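Local atomic coordinates of signal transduction histidine-protein kinase/phosphatase MprB (Mycobacterium hassiacum, PDB entry 6BLK), a protein that is probably the sensor kinase of a two-component system, using ATP to phosphorylate one of its own histidines, and also a phosphoprotein phosphatase. Residues A58-R71 with A80-P92. Numbering follows the deposited sequence.
With ATP (adenosine-5'-triphosphate), chain E.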
loop_
_atom_site.group_PDB
_atom_site.type_symbol
_atom_site.label_atom_id
_atom_site.label_comp_id
_atom_site.label_asym_id
_atom_site.label_seq_id
_atom_site.Cartn_x
_atom_site.Cartn_y
_atom_site.Cartn_z
ATOM N N ALA A 58 -1.805 -3.112 -6.568
ATOM C CA ALA A 58 -2.754 -2.180 -7.141
ATOM C C ALA A 58 -2.619 -2.189 -8.651
ATOM O O ALA A 58 -3.623 -2.161 -9.372
ATOM C CB ALA A 58 -2.526 -0.772 -6.571
ATOM N N ALA A 59 -1.384 -2.242 -9.144
ATOM C CA ALA A 59 -1.160 -2.264 -10.588
ATOM C C ALA A 59 -1.609 -3.588 -11.195
ATOM O O ALA A 59 -2.256 -3.605 -12.249
ATOM C CB ALA A 59 0.311 -2.005 -10.916
ATOM N N LYS A 60 -1.299 -4.700 -10.535
ATOM C CA LYS A 60 -1.555 -6.014 -11.132
ATOM C C LYS A 60 -3.018 -6.162 -11.483
ATOM O O LYS A 60 -3.372 -6.640 -12.582
ATOM C CB LYS A 60 -1.129 -7.148 -10.183
ATOM C CG LYS A 60 0.355 -7.430 -10.206
ATOM C CD LYS A 60 0.765 -8.351 -9.047
ATOM C CE LYS A 60 0.214 -9.740 -9.200
ATOM N NZ LYS A 60 0.591 -10.685 -8.071
ATOM N N TRP A 61 -3.886 -5.761 -10.559
ATOM C CA TRP A 61 -5.318 -5.953 -10.695
ATOM C C TRP A 61 -6.046 -4.684 -11.149
ATOM O O TRP A 61 -7.275 -4.639 -11.097
ATOM C CB TRP A 61 -5.885 -6.521 -9.394
ATOM C CG TRP A 61 -5.490 -7.979 -9.238
ATOM C CD1 TRP A 61 -6.029 -9.042 -9.900
ATOM C CD2 TRP A 61 -4.461 -8.524 -8.386
ATOM N NE1 TRP A 61 -5.399 -10.211 -9.524
ATOM C CE2 TRP A 61 -4.442 -9.920 -8.585
ATOM C CE3 TRP A 61 -3.564 -7.960 -7.471
ATOM C CZ2 TRP A 61 -3.550 -10.755 -7.924
ATOM C CZ3 TRP A 61 -2.682 -8.795 -6.808
ATOM C CH2 TRP A 61 -2.682 -10.176 -7.035
ATOM N N SER A 62 -5.328 -3.697 -11.603
ATOM C CA SER A 62 -5.918 -2.515 -12.242
ATOM C C SER A 62 -6.391 -2.864 -13.642
ATOM O O SER A 62 -5.636 -3.480 -14.399
ATOM C CB SER A 62 -4.911 -1.402 -12.385
ATOM O OG SER A 62 -4.756 -0.646 -11.193
ATOM N N PRO A 63 -7.568 -2.393 -14.034
ATOM C CA PRO A 63 -7.962 -2.517 -15.436
ATOM C C PRO A 63 -7.070 -1.683 -16.333
ATOM O O PRO A 63 -6.352 -0.783 -15.889
ATOM C CB PRO A 63 -9.418 -2.026 -15.437
ATOM C CG PRO A 63 -9.504 -1.067 -14.333
ATOM C CD PRO A 63 -8.562 -1.619 -13.264
ATOM N N PRO A 64 -7.065 -1.956 -17.636
ATOM C CA PRO A 64 -6.296 -1.102 -18.539
ATOM C C PRO A 64 -6.777 0.332 -18.438
ATOM O O PRO A 64 -7.983 0.599 -18.427
ATOM C CB PRO A 64 -6.581 -1.706 -19.921
ATOM C CG PRO A 64 -7.060 -3.011 -19.643
ATOM C CD PRO A 64 -7.763 -3.009 -18.371
ATOM N N GLY A 65 -5.823 1.249 -18.323
ATOM C CA GLY A 65 -6.124 2.645 -18.101
ATOM C C GLY A 65 -6.663 2.977 -16.728
ATOM O O GLY A 65 -7.092 4.115 -16.509
ATOM N N GLY A 66 -6.626 2.033 -15.796
ATOM C CA GLY A 66 -7.126 2.290 -14.456
ATOM C C GLY A 66 -6.355 3.382 -13.747
ATOM O O GLY A 66 -5.217 3.715 -14.066
ATOM N N ARG A 67 -7.021 3.941 -12.755
ATOM C CA ARG A 67 -6.457 4.963 -11.902
ATOM C C ARG A 67 -6.058 4.303 -10.591
ATOM O O ARG A 67 -6.816 3.500 -10.040
ATOM C CB ARG A 67 -7.461 6.085 -11.648
ATOM C CG ARG A 67 -7.715 6.968 -12.868
ATOM C CD ARG A 67 -8.600 8.172 -12.547
ATOM N NE ARG A 67 -9.946 7.790 -12.117
ATOM C CZ ARG A 67 -10.479 8.048 -10.921
ATOM N NH1 ARG A 67 -9.802 8.708 -9.992
ATOM N NH2 ARG A 67 -11.717 7.647 -10.658
ATOM N N VAL A 68 -4.868 4.636 -10.114
ATOM C CA VAL A 68 -4.411 4.195 -8.802
ATOM C C VAL A 68 -4.166 5.441 -7.966
ATOM O O VAL A 68 -3.423 6.336 -8.375
ATOM C CB VAL A 68 -3.150 3.319 -8.919
ATOM C CG1 VAL A 68 -2.491 3.106 -7.525
ATOM C CG2 VAL A 68 -3.472 1.972 -9.596
ATOM N N GLY A 69 -4.825 5.519 -6.810
ATOM C CA GLY A 69 -4.698 6.659 -5.932
ATOM C C GLY A 69 -3.674 6.336 -4.851
ATOM O O GLY A 69 -3.658 5.241 -4.323
ATOM N N VAL A 70 -2.812 7.308 -4.585
ATOM C CA VAL A 70 -1.745 7.174 -3.604
ATOM C C VAL A 70 -1.819 8.434 -2.758
ATOM O O VAL A 70 -1.379 9.507 -3.186
ATOM C CB VAL A 70 -0.359 7.032 -4.238
ATOM C CG1 VAL A 70 0.677 6.836 -3.177
ATOM C CG2 VAL A 70 -0.336 5.912 -5.290
ATOM N N ARG A 71 -2.396 8.325 -1.575
ATOM C CA ARG A 71 -2.718 9.500 -0.782
ATOM C C ARG A 71 -2.137 9.331 0.604
ATOM O O ARG A 71 -2.275 8.281 1.218
ATOM C CB ARG A 71 -4.231 9.744 -0.678
ATOM C CG ARG A 71 -5.062 9.461 -1.944
ATOM C CD ARG A 71 -5.103 10.575 -2.940
ATOM N NE ARG A 71 -5.994 10.251 -4.054
ATOM C CZ ARG A 71 -6.044 10.941 -5.188
ATOM N NH1 ARG A 71 -5.258 11.998 -5.360
ATOM N NH2 ARG A 71 -6.887 10.581 -6.142
ATOM N N ALA A 80 -0.040 9.689 10.361
ATOM C CA ALA A 80 -0.541 9.933 9.031
ATOM C C ALA A 80 -1.014 8.610 8.459
ATOM O O ALA A 80 -0.671 7.538 8.952
ATOM C CB ALA A 80 0.515 10.537 8.101
ATOM N N GLU A 81 -1.860 8.715 7.462
ATOM C CA GLU A 81 -2.463 7.554 6.844
ATOM C C GLU A 81 -2.127 7.565 5.367
ATOM O O GLU A 81 -2.407 8.550 4.679
ATOM C CB GLU A 81 -3.979 7.565 7.060
ATOM C CG GLU A 81 -4.664 6.321 6.600
ATOM C CD GLU A 81 -6.187 6.469 6.550
ATOM O OE1 GLU A 81 -6.675 7.610 6.410
ATOM O OE2 GLU A 81 -6.899 5.442 6.625
ATOM N N LEU A 82 -1.591 6.447 4.886
ATOM C CA LEU A 82 -1.328 6.217 3.474
ATOM C C LEU A 82 -2.448 5.330 2.961
ATOM O O LEU A 82 -2.697 4.257 3.511
ATOM C CB LEU A 82 0.043 5.567 3.264
ATOM C CG LEU A 82 0.410 4.976 1.898
ATOM C CD1 LEU A 82 0.543 6.026 0.815
ATOM C CD2 LEU A 82 1.732 4.212 2.021
ATOM N N VAL A 83 -3.121 5.777 1.927
ATOM C CA VAL A 83 -4.198 4.996 1.330
ATOM C C VAL A 83 -3.858 4.804 -0.125
ATOM O O VAL A 83 -3.712 5.785 -0.870
ATOM C CB VAL A 83 -5.577 5.654 1.488
ATOM C CG1 VAL A 83 -6.661 4.710 0.996
ATOM C CG2 VAL A 83 -5.846 6.011 2.918
ATOM N N ILE A 84 -3.742 3.547 -0.534
ATOM C CA ILE A 84 -3.469 3.183 -1.924
ATOM C C ILE A 84 -4.699 2.465 -2.486
ATOM O O ILE A 84 -5.207 1.496 -1.899
ATOM C CB ILE A 84 -2.204 2.324 -2.054
ATOM C CG1 ILE A 84 -0.962 3.154 -1.720
ATOM C CG2 ILE A 84 -2.096 1.724 -3.454
ATOM C CD1 ILE A 84 0.288 2.354 -1.431
ATOM N N THR A 85 -5.226 2.995 -3.585
ATOM C CA THR A 85 -6.515 2.571 -4.089
ATOM C C THR A 85 -6.398 2.204 -5.554
ATOM O O THR A 85 -5.591 2.772 -6.301
ATOM C CB THR A 85 -7.620 3.650 -3.972
ATOM O OG1 THR A 85 -7.174 4.854 -4.606
ATOM C CG2 THR A 85 -7.990 3.929 -2.564
ATOM N N ASP A 86 -7.232 1.254 -5.963
ATOM C CA ASP A 86 -7.318 0.892 -7.381
ATOM C C ASP A 86 -8.776 0.760 -7.792
ATOM O O ASP A 86 -9.705 0.944 -7.003
ATOM C CB ASP A 86 -6.544 -0.395 -7.680
ATOM C CG ASP A 86 -7.058 -1.560 -6.886
ATOM O OD1 ASP A 86 -8.261 -1.904 -7.017
ATOM O OD2 ASP A 86 -6.267 -2.101 -6.079
ATOM N N GLN A 87 -8.970 0.441 -9.086
ATOM C CA GLN A 87 -10.276 0.234 -9.685
ATOM C C GLN A 87 -10.461 -1.215 -10.099
ATOM O O GLN A 87 -11.190 -1.514 -11.044
ATOM C CB GLN A 87 -10.444 1.160 -10.882
ATOM C CG GLN A 87 -10.468 2.616 -10.518
ATOM C CD GLN A 87 -10.720 3.498 -11.726
ATOM O OE1 GLN A 87 -9.913 3.552 -12.650
ATOM N NE2 GLN A 87 -11.845 4.182 -11.723
ATOM N N GLY A 88 -9.784 -2.112 -9.407
ATOM C CA GLY A 88 -9.909 -3.522 -9.619
ATOM C C GLY A 88 -11.140 -4.081 -8.946
ATOM O O GLY A 88 -12.051 -3.358 -8.531
ATOM N N PRO A 89 -11.212 -5.407 -8.843
ATOM C CA PRO A 89 -12.443 -6.023 -8.342
ATOM C C PRO A 89 -12.729 -5.780 -6.877
ATOM O O PRO A 89 -13.881 -5.964 -6.447
ATOM C CB PRO A 89 -12.206 -7.517 -8.597
ATOM C CG PRO A 89 -10.727 -7.641 -8.551
ATOM C CD PRO A 89 -10.210 -6.419 -9.216
ATOM N N GLY A 90 -11.733 -5.391 -6.096
ATOM C CA GLY A 90 -11.913 -5.258 -4.671
ATOM C C GLY A 90 -11.834 -6.603 -3.970
ATOM O O GLY A 90 -12.019 -7.660 -4.558
ATOM N N ILE A 91 -11.547 -6.547 -2.682
ATOM C CA ILE A 91 -11.508 -7.738 -1.832
ATOM C C ILE A 91 -12.773 -7.732 -0.981
ATOM O O ILE A 91 -12.985 -6.778 -0.221
ATOM C CB ILE A 91 -10.247 -7.769 -0.957
ATOM C CG1 ILE A 91 -9.009 -7.933 -1.855
ATOM C CG2 ILE A 91 -10.338 -8.911 0.075
ATOM C CD1 ILE A 91 -7.673 -7.745 -1.147
ATOM N N PRO A 92 -13.632 -8.748 -1.081
ATOM C CA PRO A 92 -14.947 -8.678 -0.424
ATOM C C PRO A 92 -14.833 -8.787 1.087
ATOM O O PRO A 92 -13.817 -9.264 1.615
ATOM C CB PRO A 92 -15.697 -9.885 -1.011
ATOM C CG PRO A 92 -14.608 -10.855 -1.366
ATOM C CD PRO A 92 -13.425 -10.022 -1.787
HETATM P PG ATP E . 3.353 -11.710 -4.230
HETATM O O1G ATP E . 2.859 -10.371 -3.713
HETATM O O2G ATP E . 3.993 -12.670 -3.216
HETATM O O3G ATP E . 4.122 -11.628 -5.538
HETATM P PB ATP E . 0.456 -11.969 -4.565
HETATM O O1B ATP E . -0.422 -13.080 -5.111
HETATM O O2B ATP E . 0.514 -10.634 -5.224
HETATM O O3B ATP E . 1.994 -12.514 -4.626
HETATM P PA ATP E . -0.204 -10.594 -2.058
HETATM O O1A ATP E . 0.141 -10.987 -0.624
HETATM O O2A ATP E . 0.398 -9.324 -2.607
HETATM O O3A ATP E . 0.179 -11.902 -2.956
HETATM O "O5'" ATP E . -1.767 -10.612 -2.182
HETATM C "C5'" ATP E . -2.512 -11.739 -1.754
HETATM C "C4'" ATP E . -3.724 -11.894 -2.664
HETATM O "O4'" ATP E . -4.639 -10.849 -2.317
HETATM C "C3'" ATP E . -3.502 -11.775 -4.177
HETATM O "O3'" ATP E . -3.118 -13.031 -4.778
HETATM C "C2'" ATP E . -4.877 -11.320 -4.629
HETATM O "O2'" ATP E . -5.805 -12.418 -4.700
HETATM C "C1'" ATP E . -5.331 -10.437 -3.489
HETATM N N9 ATP E . -5.021 -9.009 -3.685
HETATM C C8 ATP E . -4.037 -8.261 -3.079
HETATM N N7 ATP E . -4.111 -6.964 -3.492
HETATM C C5 ATP E . -5.148 -6.894 -4.356
HETATM C C6 ATP E . -5.753 -5.810 -5.098
HETATM N N6 ATP E . -5.213 -4.586 -5.019
HETATM N N1 ATP E . -6.806 -6.097 -5.861
HETATM C C2 ATP E . -7.320 -7.338 -5.942
HETATM N N3 ATP E . -6.826 -8.384 -5.266
HETATM C C4 ATP E . -5.752 -8.209 -4.461
HETATM O O HOH W 1 -7.000 0.926 -11.016
#
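A58, near the end of helix 44-60, lies against D86 and I84. Its CB is 4.0 Å from I84 CG2, and its CA packs on D86 OD2. That oxygen accepts a bond of 2.9 Å from N6 of ATP, nearly straight at 164°, which reads the adenine amino group. With chi1 at 60°, the D86 carboxylate stands between its own backbone N and carbonyl carbon. From there OD1 takes the N-H of G88 in an Asx turn and also that of T147. K60 meets the triphosphate, where NZ donates to the beta-phosphate oxygen O2B. One face of the W61 ring lies against ATP, with adenine N3 over its rim and ribose C2' also over that face, while its CB packs on P89 CD. These residues form part of the ATP pocket of the kinase's HATPase domain. S62 OG bonds A58 O and receives a bond from a water. The same water donates to R67 O and accepts from Q87 N, so it bridges S62 and R67 to Q87. P63 CD rests on Q87 O, 3.4 Å away. A type II turn from P63 to G66 leads to R67. The Q87 side chain, extended beyond CG, reaches across to it. Its OE1 accepts from R67 N at 2.9 Å, the donor tilted 33° from the amide plane. The R67 guanidinium crosses that amide obliquely and forms a salt bridge with E32. G69 and R71 then form antiparallel hydrogen-bonded pairs with T85 and V83. T85 OG1 adds a weak second bond from G69 N, at 3.3 Å. V70 CG1 touches both L82 CD1 and I84 CG1, and V70 and L82 lie side by side. The hairpin lies inside the mixed sheet: strand 67-76 also pairs with strand 30-40, and strand 79-85 with strand 147-154, while V70, L82 and I84 face helix 44-60.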